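Local coordinates for protein CalS13 (PDB 4ZAS) that probably works as a pyridoxal phosphate-dependent sugar aminotransferase and binds dTDP-4-keto-6-deoxyglucose, at residues P137-N141 and Q314-A318; V161-G165 and A195-G199; R294-A299 and V384-L388; Y302-L306 and F325-L330; I347-V352 and V379-P383. All blocks are in the same frame, centred on the assembly; numbering follows the deposited sequence.

Contact 1 of 5, residues P137-N141 and Q314-A318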
# COMPACT_ATOMS: atom_id res chain seq x y z
N PRO A 137 -19.48 24.43 -10.62
CA PRO A 137 -20.23 24.65 -9.37
C PRO A 137 -21.59 23.95 -9.31
O PRO A 137 -22.17 23.90 -8.23
CB PRO A 137 -20.39 26.17 -9.32
CG PRO A 137 -20.16 26.64 -10.69
CD PRO A 137 -19.19 25.69 -11.32
N ALA A 138 -22.09 23.43 -10.43
CA ALA A 138 -23.37 22.74 -10.44
C ALA A 138 -23.23 21.26 -10.14
O ALA A 138 -24.16 20.65 -9.62
CB ALA A 138 -24.08 22.94 -11.77
N THR A 139 -22.07 20.68 -10.49
CA THR A 139 -21.85 19.24 -10.32
C THR A 139 -20.81 18.90 -9.25
O THR A 139 -20.72 17.76 -8.80
CB THR A 139 -21.36 18.58 -11.64
OG1 THR A 139 -20.15 19.21 -12.07
CG2 THR A 139 -22.39 18.72 -12.76
N LEU A 140 -20.03 19.90 -8.86
CA LEU A 140 -18.88 19.73 -7.98
C LEU A 140 -17.78 18.92 -8.68
O LEU A 140 -16.76 18.60 -8.06
CB LEU A 140 -19.29 19.08 -6.66
CG LEU A 140 -20.38 19.79 -5.85
CD1 LEU A 140 -20.72 18.99 -4.61
CD2 LEU A 140 -20.01 21.23 -5.47
N ASN A 141 -17.97 18.62 -9.97
CA ASN A 141 -16.94 17.93 -10.75
C ASN A 141 -16.15 18.90 -11.63
O ASN A 141 -16.42 20.09 -11.64
CB ASN A 141 -17.56 16.82 -11.61
CG ASN A 141 -18.05 15.64 -10.78
OD1 ASN A 141 -17.54 15.40 -9.69
ND2 ASN A 141 -19.02 14.90 -11.31
N GLN A 314 -29.31 22.75 -4.57
CA GLN A 314 -28.98 21.35 -4.82
C GLN A 314 -28.07 21.27 -6.04
O GLN A 314 -27.89 22.26 -6.76
CB GLN A 314 -30.25 20.52 -5.05
CG GLN A 314 -31.26 20.58 -3.89
CD GLN A 314 -32.48 19.69 -4.11
OE1 GLN A 314 -32.46 18.76 -4.90
NE2 GLN A 314 -33.56 20.02 -3.44
N THR A 315 -27.51 20.08 -6.27
CA THR A 315 -26.61 19.79 -7.38
C THR A 315 -27.41 19.44 -8.63
O THR A 315 -28.55 18.99 -8.53
CB THR A 315 -25.65 18.63 -7.01
OG1 THR A 315 -24.61 19.11 -6.15
CG2 THR A 315 -25.00 18.00 -8.24
N GLU A 316 -26.83 19.72 -9.80
CA GLU A 316 -27.40 19.33 -11.10
C GLU A 316 -27.82 17.84 -11.16
O GLU A 316 -27.19 16.99 -10.53
CB GLU A 316 -26.36 19.63 -12.19
CG GLU A 316 -26.70 19.13 -13.57
CD GLU A 316 -25.50 19.17 -14.50
OE1 GLU A 316 -24.97 18.08 -14.85
OE2 GLU A 316 -25.12 20.29 -14.90
N ARG A 317 -28.88 17.54 -11.90
CA ARG A 317 -29.31 16.14 -12.10
C ARG A 317 -29.64 15.88 -13.56
O ARG A 317 -30.62 16.38 -14.06
CB ARG A 317 -30.53 15.78 -11.25
CG ARG A 317 -30.39 15.95 -9.75
CD ARG A 317 -29.79 14.73 -9.10
NE ARG A 317 -29.83 14.85 -7.64
CZ ARG A 317 -28.93 15.52 -6.92
NH1 ARG A 317 -27.94 16.16 -7.52
NH2 ARG A 317 -29.05 15.57 -5.60
N ALA A 318 -28.86 15.04 -14.21
CA ALA A 318 -29.11 14.71 -15.60
C ALA A 318 -29.85 13.39 -15.72
O ALA A 318 -29.62 12.46 -14.94
CB ALA A 318 -27.81 14.67 -16.36

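Contact 2 of 5, residues V161-G165 and A195-G199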
# COMPACT_ATOMS: atom_id res chain seq x y z
N VAL A 161 -12.78 13.24 -11.12
CA VAL A 161 -13.43 12.57 -10.01
C VAL A 161 -14.94 12.63 -10.14
O VAL A 161 -15.51 13.70 -10.35
CB VAL A 161 -13.01 13.19 -8.68
CG1 VAL A 161 -13.81 12.56 -7.55
CG2 VAL A 161 -11.49 13.07 -8.48
N HIS A 162 -15.58 11.47 -10.03
CA HIS A 162 -17.04 11.42 -9.94
C HIS A 162 -17.44 11.70 -8.50
O HIS A 162 -17.79 10.79 -7.76
CB HIS A 162 -17.57 10.05 -10.34
CG HIS A 162 -17.13 9.59 -11.69
ND1 HIS A 162 -17.61 10.14 -12.86
CD2 HIS A 162 -16.25 8.62 -12.06
CE1 HIS A 162 -17.06 9.52 -13.90
NE2 HIS A 162 -16.23 8.60 -13.44
N TRP A 163 -17.39 12.96 -8.10
CA TRP A 163 -17.66 13.31 -6.71
C TRP A 163 -19.03 12.80 -6.24
O TRP A 163 -20.03 12.94 -6.95
CB TRP A 163 -17.54 14.82 -6.50
CG TRP A 163 -17.53 15.20 -5.06
CD1 TRP A 163 -18.46 15.96 -4.39
CD2 TRP A 163 -16.54 14.83 -4.08
NE1 TRP A 163 -18.11 16.09 -3.07
CE2 TRP A 163 -16.94 15.40 -2.85
CE3 TRP A 163 -15.37 14.06 -4.12
CZ2 TRP A 163 -16.19 15.24 -1.68
CZ3 TRP A 163 -14.64 13.90 -2.95
CH2 TRP A 163 -15.05 14.49 -1.75
N LEU A 164 -19.01 12.12 -5.09
CA LEU A 164 -20.19 11.51 -4.46
C LEU A 164 -20.85 10.43 -5.30
O LEU A 164 -21.92 9.95 -4.97
CB LEU A 164 -21.20 12.58 -4.09
CG LEU A 164 -20.56 13.66 -3.23
CD1 LEU A 164 -21.53 14.78 -2.98
CD2 LEU A 164 -20.06 13.06 -1.91
N GLY A 165 -20.19 10.03 -6.39
CA GLY A 165 -20.78 9.05 -7.29
C GLY A 165 -21.69 9.67 -8.35
O GLY A 165 -22.47 8.96 -8.99
N ALA A 195 -13.84 6.23 -6.85
CA ALA A 195 -13.76 5.75 -5.47
C ALA A 195 -15.10 5.74 -4.74
O ALA A 195 -15.38 4.82 -3.97
CB ALA A 195 -12.77 6.60 -4.70
N GLN A 196 -15.94 6.75 -4.99
CA GLN A 196 -17.22 6.82 -4.30
C GLN A 196 -18.35 6.38 -5.20
O GLN A 196 -19.52 6.59 -4.89
CB GLN A 196 -17.47 8.24 -3.80
CG GLN A 196 -16.32 8.82 -3.06
CD GLN A 196 -16.50 10.28 -2.77
OE1 GLN A 196 -17.41 10.91 -3.27
NE2 GLN A 196 -15.65 10.83 -1.91
N ALA A 197 -18.00 5.82 -6.35
CA ALA A 197 -18.95 5.67 -7.44
C ALA A 197 -19.39 4.25 -7.70
O ALA A 197 -19.95 3.98 -8.75
CB ALA A 197 -18.36 6.25 -8.72
N TRP A 198 -19.15 3.33 -6.77
CA TRP A 198 -19.63 1.97 -6.99
C TRP A 198 -21.13 1.98 -7.23
O TRP A 198 -21.88 2.52 -6.44
CB TRP A 198 -19.31 1.04 -5.81
CG TRP A 198 -20.04 -0.26 -6.01
CD1 TRP A 198 -21.32 -0.54 -5.64
CD2 TRP A 198 -19.54 -1.43 -6.65
NE1 TRP A 198 -21.66 -1.81 -6.03
CE2 TRP A 198 -20.58 -2.39 -6.64
CE3 TRP A 198 -18.32 -1.76 -7.24
CZ2 TRP A 198 -20.43 -3.65 -7.18
CZ3 TRP A 198 -18.18 -3.02 -7.79
CH2 TRP A 198 -19.22 -3.95 -7.76
N GLY A 199 -21.57 1.37 -8.32
CA GLY A 199 -22.98 1.28 -8.60
C GLY A 199 -23.43 2.39 -9.53
O GLY A 199 -24.49 2.31 -10.16

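Contact 3 of 5, residues R294-A299 and V384-L388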
# COMPACT_ATOMS: atom_id res chain seq x y z
N ARG A 294 -31.11 1.73 -1.44
CA ARG A 294 -31.55 2.58 -0.34
C ARG A 294 -30.90 3.98 -0.41
O ARG A 294 -31.58 4.97 -0.15
CB ARG A 294 -31.24 1.92 1.01
CG ARG A 294 -32.22 0.81 1.40
CD ARG A 294 -32.06 0.46 2.88
NE ARG A 294 -31.72 -0.94 3.08
CZ ARG A 294 -31.06 -1.41 4.13
NH1 ARG A 294 -30.67 -0.57 5.09
NH2 ARG A 294 -30.77 -2.70 4.23
N HIS A 295 -29.62 4.05 -0.78
CA HIS A 295 -28.95 5.34 -1.00
C HIS A 295 -29.79 6.17 -2.01
O HIS A 295 -30.11 7.34 -1.76
CB HIS A 295 -27.52 5.15 -1.54
CG HIS A 295 -26.45 5.01 -0.49
ND1 HIS A 295 -25.49 5.98 -0.28
CD2 HIS A 295 -26.16 4.00 0.37
CE1 HIS A 295 -24.66 5.58 0.67
NE2 HIS A 295 -25.04 4.38 1.09
N ARG A 296 -30.14 5.57 -3.15
CA ARG A 296 -30.82 6.31 -4.20
C ARG A 296 -32.21 6.72 -3.82
O ARG A 296 -32.67 7.80 -4.19
CB ARG A 296 -30.85 5.50 -5.50
CG ARG A 296 -29.52 5.46 -6.20
CD ARG A 296 -29.50 4.49 -7.34
NE ARG A 296 -28.29 4.67 -8.13
CZ ARG A 296 -27.76 3.73 -8.91
NH1 ARG A 296 -28.31 2.52 -8.99
NH2 ARG A 296 -26.66 3.99 -9.60
N GLU A 297 -32.89 5.84 -3.09
CA GLU A 297 -34.26 6.11 -2.64
C GLU A 297 -34.26 7.30 -1.67
O GLU A 297 -35.13 8.17 -1.75
CB GLU A 297 -34.86 4.87 -1.99
CG GLU A 297 -36.07 5.14 -1.16
CD GLU A 297 -36.64 3.88 -0.55
OE1 GLU A 297 -35.92 2.85 -0.53
OE2 GLU A 297 -37.79 3.92 -0.08
N ASN A 298 -33.28 7.33 -0.77
CA ASN A 298 -33.15 8.43 0.16
C ASN A 298 -32.79 9.72 -0.59
O ASN A 298 -33.30 10.78 -0.26
CB ASN A 298 -32.08 8.14 1.23
CG ASN A 298 -32.45 6.95 2.12
OD1 ASN A 298 -33.62 6.62 2.26
ND2 ASN A 298 -31.45 6.34 2.76
N ALA A 299 -31.94 9.62 -1.61
CA ALA A 299 -31.56 10.81 -2.40
C ALA A 299 -32.75 11.42 -3.17
O ALA A 299 -32.91 12.64 -3.21
CB ALA A 299 -30.45 10.48 -3.36
N VAL A 384 -27.17 10.22 3.77
CA VAL A 384 -28.15 9.79 2.78
C VAL A 384 -28.12 8.27 2.63
O VAL A 384 -28.98 7.70 1.97
CB VAL A 384 -27.88 10.49 1.41
CG1 VAL A 384 -26.67 9.89 0.73
CG2 VAL A 384 -29.12 10.46 0.50
N GLY A 385 -27.14 7.63 3.28
CA GLY A 385 -26.91 6.19 3.14
C GLY A 385 -27.98 5.19 3.58
O GLY A 385 -29.05 5.57 4.05
N TRP A 386 -27.66 3.90 3.43
CA TRP A 386 -28.58 2.78 3.65
C TRP A 386 -29.02 2.57 5.11
O TRP A 386 -29.94 1.80 5.38
CB TRP A 386 -27.95 1.47 3.13
CG TRP A 386 -26.55 1.25 3.63
CD1 TRP A 386 -25.38 1.53 2.97
CD2 TRP A 386 -26.16 0.73 4.92
NE1 TRP A 386 -24.30 1.21 3.76
CE2 TRP A 386 -24.74 0.72 4.95
CE3 TRP A 386 -26.87 0.27 6.04
CZ2 TRP A 386 -24.03 0.27 6.07
CZ3 TRP A 386 -26.15 -0.17 7.14
CH2 TRP A 386 -24.74 -0.17 7.15
N TRP A 387 -28.34 3.23 6.05
CA TRP A 387 -28.64 3.07 7.48
C TRP A 387 -29.73 4.01 7.97
O TRP A 387 -30.18 3.92 9.12
CB TRP A 387 -27.38 3.30 8.31
CG TRP A 387 -26.78 4.64 8.01
CD1 TRP A 387 -27.02 5.81 8.67
CD2 TRP A 387 -25.84 4.95 6.97
NE1 TRP A 387 -26.29 6.83 8.11
CE2 TRP A 387 -25.56 6.33 7.06
CE3 TRP A 387 -25.21 4.20 5.97
CZ2 TRP A 387 -24.66 6.98 6.19
CZ3 TRP A 387 -24.31 4.84 5.10
CH2 TRP A 387 -24.04 6.22 5.22
N LEU A 388 -30.15 4.93 7.11
CA LEU A 388 -31.20 5.87 7.48
C LEU A 388 -32.57 5.19 7.56
O LEU A 388 -33.05 4.62 6.58
CB LEU A 388 -31.27 7.03 6.49
CG LEU A 388 -30.14 8.04 6.43
CD1 LEU A 388 -30.58 9.24 5.60
CD2 LEU A 388 -29.79 8.48 7.82

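Contact 4 of 5, residues Y302-L306 and F325-L330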
# COMPACT_ATOMS: atom_id res chain seq x y z
N TYR A 302 -34.86 13.41 -0.80
CA TYR A 302 -34.28 14.73 -0.56
C TYR A 302 -34.51 15.67 -1.75
O TYR A 302 -34.94 16.82 -1.56
CB TYR A 302 -32.77 14.63 -0.28
CG TYR A 302 -32.37 14.07 1.09
CD1 TYR A 302 -33.25 14.11 2.17
CD2 TYR A 302 -31.13 13.47 1.27
CE1 TYR A 302 -32.89 13.59 3.41
CE2 TYR A 302 -30.76 12.95 2.50
CZ TYR A 302 -31.64 13.02 3.57
OH TYR A 302 -31.28 12.50 4.80
N ASP A 303 -34.26 15.18 -2.97
CA ASP A 303 -34.41 15.99 -4.18
C ASP A 303 -35.79 16.64 -4.23
O ASP A 303 -35.92 17.81 -4.58
CB ASP A 303 -34.20 15.13 -5.43
CG ASP A 303 -32.76 14.71 -5.64
OD1 ASP A 303 -31.85 15.34 -5.07
OD2 ASP A 303 -32.53 13.75 -6.41
N LYS A 304 -36.80 15.88 -3.83
CA LYS A 304 -38.18 16.36 -3.79
C LYS A 304 -38.37 17.30 -2.61
O LYS A 304 -38.78 18.44 -2.77
CB LYS A 304 -39.13 15.16 -3.69
CG LYS A 304 -40.62 15.47 -3.61
CD LYS A 304 -41.29 15.59 -4.99
CE LYS A 304 -42.80 15.50 -4.89
NZ LYS A 304 -43.31 16.49 -3.89
N GLU A 305 -37.97 16.83 -1.42
CA GLU A 305 -38.28 17.50 -0.16
C GLU A 305 -37.40 18.72 0.14
O GLU A 305 -37.81 19.61 0.88
CB GLU A 305 -38.15 16.51 1.00
CG GLU A 305 -39.03 15.28 0.91
CD GLU A 305 -40.46 15.53 1.30
OE1 GLU A 305 -40.70 16.47 2.09
OE2 GLU A 305 -41.33 14.78 0.82
N LEU A 306 -36.18 18.76 -0.39
CA LEU A 306 -35.30 19.89 -0.11
C LEU A 306 -35.38 20.96 -1.18
O LEU A 306 -34.67 21.97 -1.11
CB LEU A 306 -33.85 19.42 0.03
CG LEU A 306 -33.64 18.57 1.27
CD1 LEU A 306 -32.19 18.14 1.42
CD2 LEU A 306 -34.06 19.40 2.47
N PHE A 325 -24.91 8.55 -5.08
CA PHE A 325 -25.24 9.30 -3.87
C PHE A 325 -24.61 8.71 -2.60
O PHE A 325 -25.32 8.36 -1.67
CB PHE A 325 -26.76 9.38 -3.69
CG PHE A 325 -27.44 10.24 -4.74
CD1 PHE A 325 -27.36 11.61 -4.67
CD2 PHE A 325 -28.16 9.66 -5.76
CE1 PHE A 325 -27.98 12.40 -5.61
CE2 PHE A 325 -28.78 10.44 -6.71
CZ PHE A 325 -28.69 11.81 -6.63
N TRP A 326 -23.28 8.61 -2.59
CA TRP A 326 -22.55 8.11 -1.42
C TRP A 326 -22.82 8.99 -0.20
O TRP A 326 -22.91 8.50 0.93
CB TRP A 326 -21.05 8.06 -1.71
CG TRP A 326 -20.27 7.42 -0.62
CD1 TRP A 326 -20.50 6.20 -0.05
CD2 TRP A 326 -19.11 7.95 0.04
NE1 TRP A 326 -19.56 5.94 0.91
CE2 TRP A 326 -18.69 7.00 0.98
CE3 TRP A 326 -18.39 9.14 -0.09
CZ2 TRP A 326 -17.59 7.20 1.80
CZ3 TRP A 326 -17.28 9.34 0.73
CH2 TRP A 326 -16.90 8.38 1.66
N MET A 327 -22.85 10.29 -0.46
CA MET A 327 -23.34 11.29 0.47
C MET A 327 -24.26 12.21 -0.33
O MET A 327 -24.25 12.16 -1.54
CB MET A 327 -22.18 12.06 1.11
CG MET A 327 -21.34 11.21 2.03
SD MET A 327 -19.91 12.05 2.73
CE MET A 327 -18.95 12.33 1.27
N TYR A 328 -25.07 13.02 0.34
CA TYR A 328 -25.93 13.95 -0.38
C TYR A 328 -25.38 15.38 -0.26
O TYR A 328 -25.20 15.88 0.86
CB TYR A 328 -27.37 13.88 0.15
CG TYR A 328 -28.36 14.64 -0.70
CD1 TYR A 328 -28.59 15.98 -0.50
CD2 TYR A 328 -29.05 14.00 -1.72
CE1 TYR A 328 -29.48 16.68 -1.28
CE2 TYR A 328 -29.94 14.69 -2.51
CZ TYR A 328 -30.16 16.03 -2.29
OH TYR A 328 -31.07 16.71 -3.07
N PRO A 329 -25.09 16.03 -1.40
CA PRO A 329 -24.52 17.38 -1.49
C PRO A 329 -25.57 18.50 -1.42
O PRO A 329 -26.68 18.33 -1.96
CB PRO A 329 -23.86 17.37 -2.87
CG PRO A 329 -24.72 16.49 -3.66
CD PRO A 329 -25.22 15.41 -2.73
N LEU A 330 -25.22 19.60 -0.76
CA LEU A 330 -25.99 20.84 -0.79
C LEU A 330 -25.02 22.01 -0.88
O LEU A 330 -23.88 21.91 -0.43
CB LEU A 330 -26.86 21.00 0.45
CG LEU A 330 -28.05 20.06 0.64
CD1 LEU A 330 -28.78 20.42 1.94
CD2 LEU A 330 -28.97 20.11 -0.58

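Contact 5 of 5, residues I347-V352 and V379-P383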
# COMPACT_ATOMS: atom_id res chain seq x y z
N ILE A 347 -27.52 15.16 13.74
CA ILE A 347 -27.26 14.85 12.35
C ILE A 347 -25.82 15.20 12.02
O ILE A 347 -25.39 16.35 12.16
CB ILE A 347 -28.24 15.59 11.44
CG1 ILE A 347 -29.66 15.21 11.82
CG2 ILE A 347 -27.94 15.27 9.98
CD1 ILE A 347 -30.68 16.22 11.33
N ALA A 348 -25.05 14.19 11.65
CA ALA A 348 -23.68 14.41 11.26
C ALA A 348 -23.63 15.05 9.89
O ALA A 348 -24.41 14.71 9.01
CB ALA A 348 -22.91 13.12 11.27
N THR A 349 -22.66 15.93 9.69
CA THR A 349 -22.57 16.76 8.51
C THR A 349 -21.09 17.07 8.26
O THR A 349 -20.35 17.25 9.23
CB THR A 349 -23.39 18.04 8.75
OG1 THR A 349 -24.72 17.84 8.25
CG2 THR A 349 -22.80 19.22 8.07
N SER A 350 -20.62 17.11 7.01
CA SER A 350 -19.19 17.39 6.79
C SER A 350 -18.84 18.01 5.43
O SER A 350 -19.51 17.77 4.43
CB SER A 350 -18.36 16.12 6.97
OG SER A 350 -16.97 16.39 6.80
N VAL A 351 -17.77 18.80 5.42
CA VAL A 351 -17.19 19.33 4.19
C VAL A 351 -16.40 18.23 3.47
O VAL A 351 -16.11 18.36 2.28
CB VAL A 351 -16.29 20.56 4.48
CG1 VAL A 351 -15.71 21.15 3.20
CG2 VAL A 351 -17.07 21.62 5.24
N VAL A 352 -16.08 17.17 4.21
CA VAL A 352 -15.38 15.97 3.72
C VAL A 352 -13.87 16.15 3.48
O VAL A 352 -13.05 15.44 4.09
CB VAL A 352 -16.05 15.42 2.47
CG1 VAL A 352 -15.24 14.24 1.91
CG2 VAL A 352 -17.47 15.02 2.81
N VAL A 379 -20.32 24.33 0.09
CA VAL A 379 -20.57 22.89 -0.07
C VAL A 379 -20.64 22.18 1.28
O VAL A 379 -19.90 22.50 2.21
CB VAL A 379 -19.52 22.22 -0.94
CG1 VAL A 379 -18.15 22.31 -0.27
CG2 VAL A 379 -19.89 20.80 -1.19
N VAL A 380 -21.58 21.25 1.40
CA VAL A 380 -21.74 20.54 2.65
C VAL A 380 -22.38 19.20 2.33
O VAL A 380 -23.06 19.07 1.33
CB VAL A 380 -22.56 21.36 3.66
CG1 VAL A 380 -24.05 21.40 3.27
CG2 VAL A 380 -22.39 20.79 5.02
N HIS A 381 -22.15 18.20 3.17
CA HIS A 381 -22.70 16.88 2.90
C HIS A 381 -23.53 16.37 4.06
O HIS A 381 -23.13 16.50 5.23
CB HIS A 381 -21.57 15.89 2.58
CG HIS A 381 -20.75 16.30 1.40
ND1 HIS A 381 -19.69 17.18 1.50
CD2 HIS A 381 -20.85 15.98 0.09
CE1 HIS A 381 -19.16 17.36 0.30
NE2 HIS A 381 -19.85 16.65 -0.58
N ILE A 382 -24.66 15.75 3.75
CA ILE A 382 -25.59 15.29 4.77
C ILE A 382 -25.82 13.79 4.55
O ILE A 382 -25.72 13.31 3.42
CB ILE A 382 -26.90 16.10 4.74
CG1 ILE A 382 -27.69 15.76 3.47
CG2 ILE A 382 -26.61 17.59 4.82
CD1 ILE A 382 -29.04 16.37 3.43
N PRO A 383 -26.13 13.06 5.63
CA PRO A 383 -26.32 11.61 5.57
C PRO A 383 -27.42 11.22 4.62
O PRO A 383 -28.48 11.83 4.68
CB PRO A 383 -26.72 11.25 7.00
CG PRO A 383 -26.17 12.35 7.83
CD PRO A 383 -26.31 13.58 6.99

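Contact 1 of 5, residues P137-N141 and Q314-A318
Ala-138, Thr-315 and Glu-316 bury the most surface here. The carbonyl of Ala-138 is the hub. It accepts a backbone hydrogen bond from Glu-316, with N to O at 2.8 Å and an N-H...O angle of 163°. Thr-315 flanks the same oxygen with its methyl, CG2 lying 3.1 Å from Ala-138 O. CG2 stands opposite the backbone N of Thr-315, which turns it to the 137-141 loop and lets it reach Thr-139 CA as well. On Glu-316, CB meets Ala-138 CB at 4.0 Å. The rest of its chain is extended and runs alongside Thr-139, pointing the same way. OE1 comes within 3.4 Å of Thr-139 CG2, a van der Waals contact; the hydrogen-bond partner of OE1 is the hydroxyl of Tyr-166. Leu-140 CD1 adds a loose touch at Thr-315 OG1, and both side chains also pack on Pro-329 of strand 328-332. Thr-139 OG1 accepts from Asn-141 N at 3.1 Å, so the loop folds on itself as an ST turn. The contact joins a loop after strand 129-132, at the margin of the seven-stranded sheet of a fold type I aminotransferase, to a loop of the smaller C-terminal part.

Contact 2 of 5, residues V161-G165 and A195-G199
Gln-196 reaches across to Trp-163 and Leu-164 and carries the tight half of the contact. Its CG is anti to the carbonyl carbon (chi1 -49°) and the chain is extended beyond, which takes the amide across to Leu-164 N. OE1 accepts from this N at 2.7 Å. The donor lies nearly along the C=O axis, but the N-H...O angle is only 136°, so the bond is short and bent. The same oxygen sits over one face of the Trp-163 indole, 3.9 Å above the plane and toward the rim. Leu-164 CD2 covers that face too. The amide and indole planes are 47° apart, so the two groups are not stacked. NE2 of Gln-196 comes to 3.4 Å from Trp-163 CZ3. It also donates to O3 of the pyridoxal phosphate-modified lysine at position 222. Each end of the amide is therefore held, and its flip is fixed.

The segments lie at the ends of neighbouring parallel strands, 155-161 and 189-193, of the large sheet. Loops at this end of the strands form the cofactor site in fold type I enzymes. His-162 is the centre of an inverse gamma turn that starts the bend in the first loop. Gly-165 lies close to the other backbone, its CA 3.8 Å from Ala-197 CA. A side chain there would run into Gln-196 O.

The looser half has no polar bond across it. Ala-197 CB meets His-162 CB at 4.2 Å and Gly-165 CA at 4.0 Å. No solvent face opens here, since every touching residue is buried. The His-162 ring turns to other partners: NE2 bonds to Glu-192 and ND1 to Val-168 N.

Contact 3 of 5, residues R294-A299 and V384-L388
Asn-298 ND2 donates to Val-384 O at 2.9 Å, with a fairly straight N-H...O angle of 160°. CG of Asn-298 is anti to its carbonyl carbon (chi1 -64°), which carries the amide to the Val-384 carbonyl. The oxygen lies in the amide plane of Asn-298, while the donor stands above the carbonyl plane of Val-384. Gly-385 O is also close to ND2, at 2.8 Å. Arg-393 NH1 of helix 390-401 binds Asn-298 OD1, so both ends of the amide are occupied.

Beside it the His-295 ring lies flat against Gly-385. CA of the glycine sits over the ring centre as a CH-pi contact, 3.4 Å from the centroid. A side chain on Gly-385 would collide with Trp-387 CZ3. Trp-386 meets the imidazole rim to rim, CD1 in the imidazole plane and 3.4 Å from NE2. The indole of Trp-387 in turn lays CE3 over the face of Trp-386, completing an aromatic cluster with His-295. Replacing His-295 with an alanine would probably leave Phe-325 O without its ND1 donor and open a gap against Gly-385 CA and beside Trp-386.

Arg-294 also faces the turn, and its CB packs on Trp-386 CA at 3.8 Å. Its NE pairs with Glu-290. Val-384 CG2 rests on Ala-299 CB at 4.1 Å. Residues 385-388 form a type I beta turn, which helix 275-305 grips before the chain enters helix 390-401. Since ND1 of His-295 donates to Phe-325 O, it probably carries the proton of the neutral ring, which would leave NE2 unprotonated, with carbon atoms of Gly-385 and Trp-386 close to it.

Contact 4 of 5, residues Y302-L306 and F325-L330
The ring of Tyr-328 is the meeting point. Tyr-302 CB lies over one of its faces as a CH-pi contact, 3.8 Å from the centroid and toward the rim. The ring of Tyr-302 then turns its edge to the Tyr-328 face. The pair is T-shaped, with centroids 5.0 Å apart and planes at 72°. CD2 leads the approach, 3.6 Å from Tyr-328 CG. At the far end of the ring, Tyr-328 OH donates to Asp-303 OD1 at 2.5 Å. The carboxylate uses the lone pair turned away from its other oxygen, and its plane is 47° from the ring. Phe-325 comes to that other oxygen, CZ 4.3 Å from Asp-303 OD2. Leu-306 CD1 touches both Tyr-328 CE1 and Leu-330 CD1, each at 4.1 Å.

These contacts place the end of helix 275-305 across strand 328-332, the middle strand of a small antiparallel sheet in the C-terminal part of the fold. CG of Tyr-328 is anti to its own N (chi1 -170°), which sends the ring from the strand out to the helix.

A second shell sets these groups. Arg-317 makes a salt bridge to Asp-303 OD1, so this oxygen takes both the phenol and a positive charge, which would probably keep the acid ionised. Tyr-302 OH bonds to Pro-383 O, which fixes the far end of that ring. Ala-299, one turn before Asp-303 in the helix, packs on Phe-325.

Contact 5 of 5, residues I347-V352 and V379-P383
Ile-347 CG2 packs on Pro-383 CD at 3.8 Å, the two side chains crossing at about a right angle. From here residues 347-352 run beside strand 379-382, an outer strand of the small C-terminal sheet, and join it by one antiparallel bridge. Ala-348 O comes to 3.0 Å from Pro-383 CD, a close touch with no N-H to offer.

Thr-349 CA makes a C-H...O contact with His-381 O. Its methyl CG2 meets Val-380 CG2 at 3.5 Å, and Met-339 and Leu-342 of helix 335-344 also pack on this side chain.

Ser-350 forms the bridge, a hydrogen-bonded pair with His-381. Its N donates to His-381 O at 3.1 Å, on a lone pair in the carbonyl plane. Its O accepts twice, from His-381 N and from ND1 of the same residue, each at 3.0 Å. CG of His-381 is anti to its carbonyl carbon, beside the backbone N (chi1 -59°), which lets N and ND1 reach the one oxygen. The histidine ring lies edge-on to this oxygen, which is only 2° out of the ring plane. Ser-350 OG accepts from Val-352 N, closing an ST turn, and bonds to Ile-258 O of the second subunit. A phenylalanine in place of His-381 would probably leave Ser-350 O with one donor fewer and Trp-163 NE1 without its NE2 acceptor.

Val-351 touches Val-379 loosely and packs on Thr-259 of the second subunit.

Val-352 belongs to the dTDP-4-keto-6-deoxyglucose pocket. Its CG2 approaches the His-381 ring obliquely, 3.4 Å from ND1.

Contact 2 lies deepest, near the centre of the chain. Contacts 3, 4 and 5 are buried too, though farther from that centre, and contact 1 is only partly buried. Contacts 3 and 4 share helix 275-305. Contacts 4 and 5 share the small sheet through neighbouring strands 328-332 and 379-382. Contact 5 alone reaches the second subunit, and its pocket residue Val-352 also packs on Trp-163 of contact 2. Gly-199 O and Arg-296 NH2 link contacts 2 and 3. Chemistry follows place: a single backbone bond in contact 1, a side-chain amide beside the cofactor in contact 2, aromatic packing along the helix in contacts 3 and 4, and in contact 5 a backbone bridge extended by a histidine side chain.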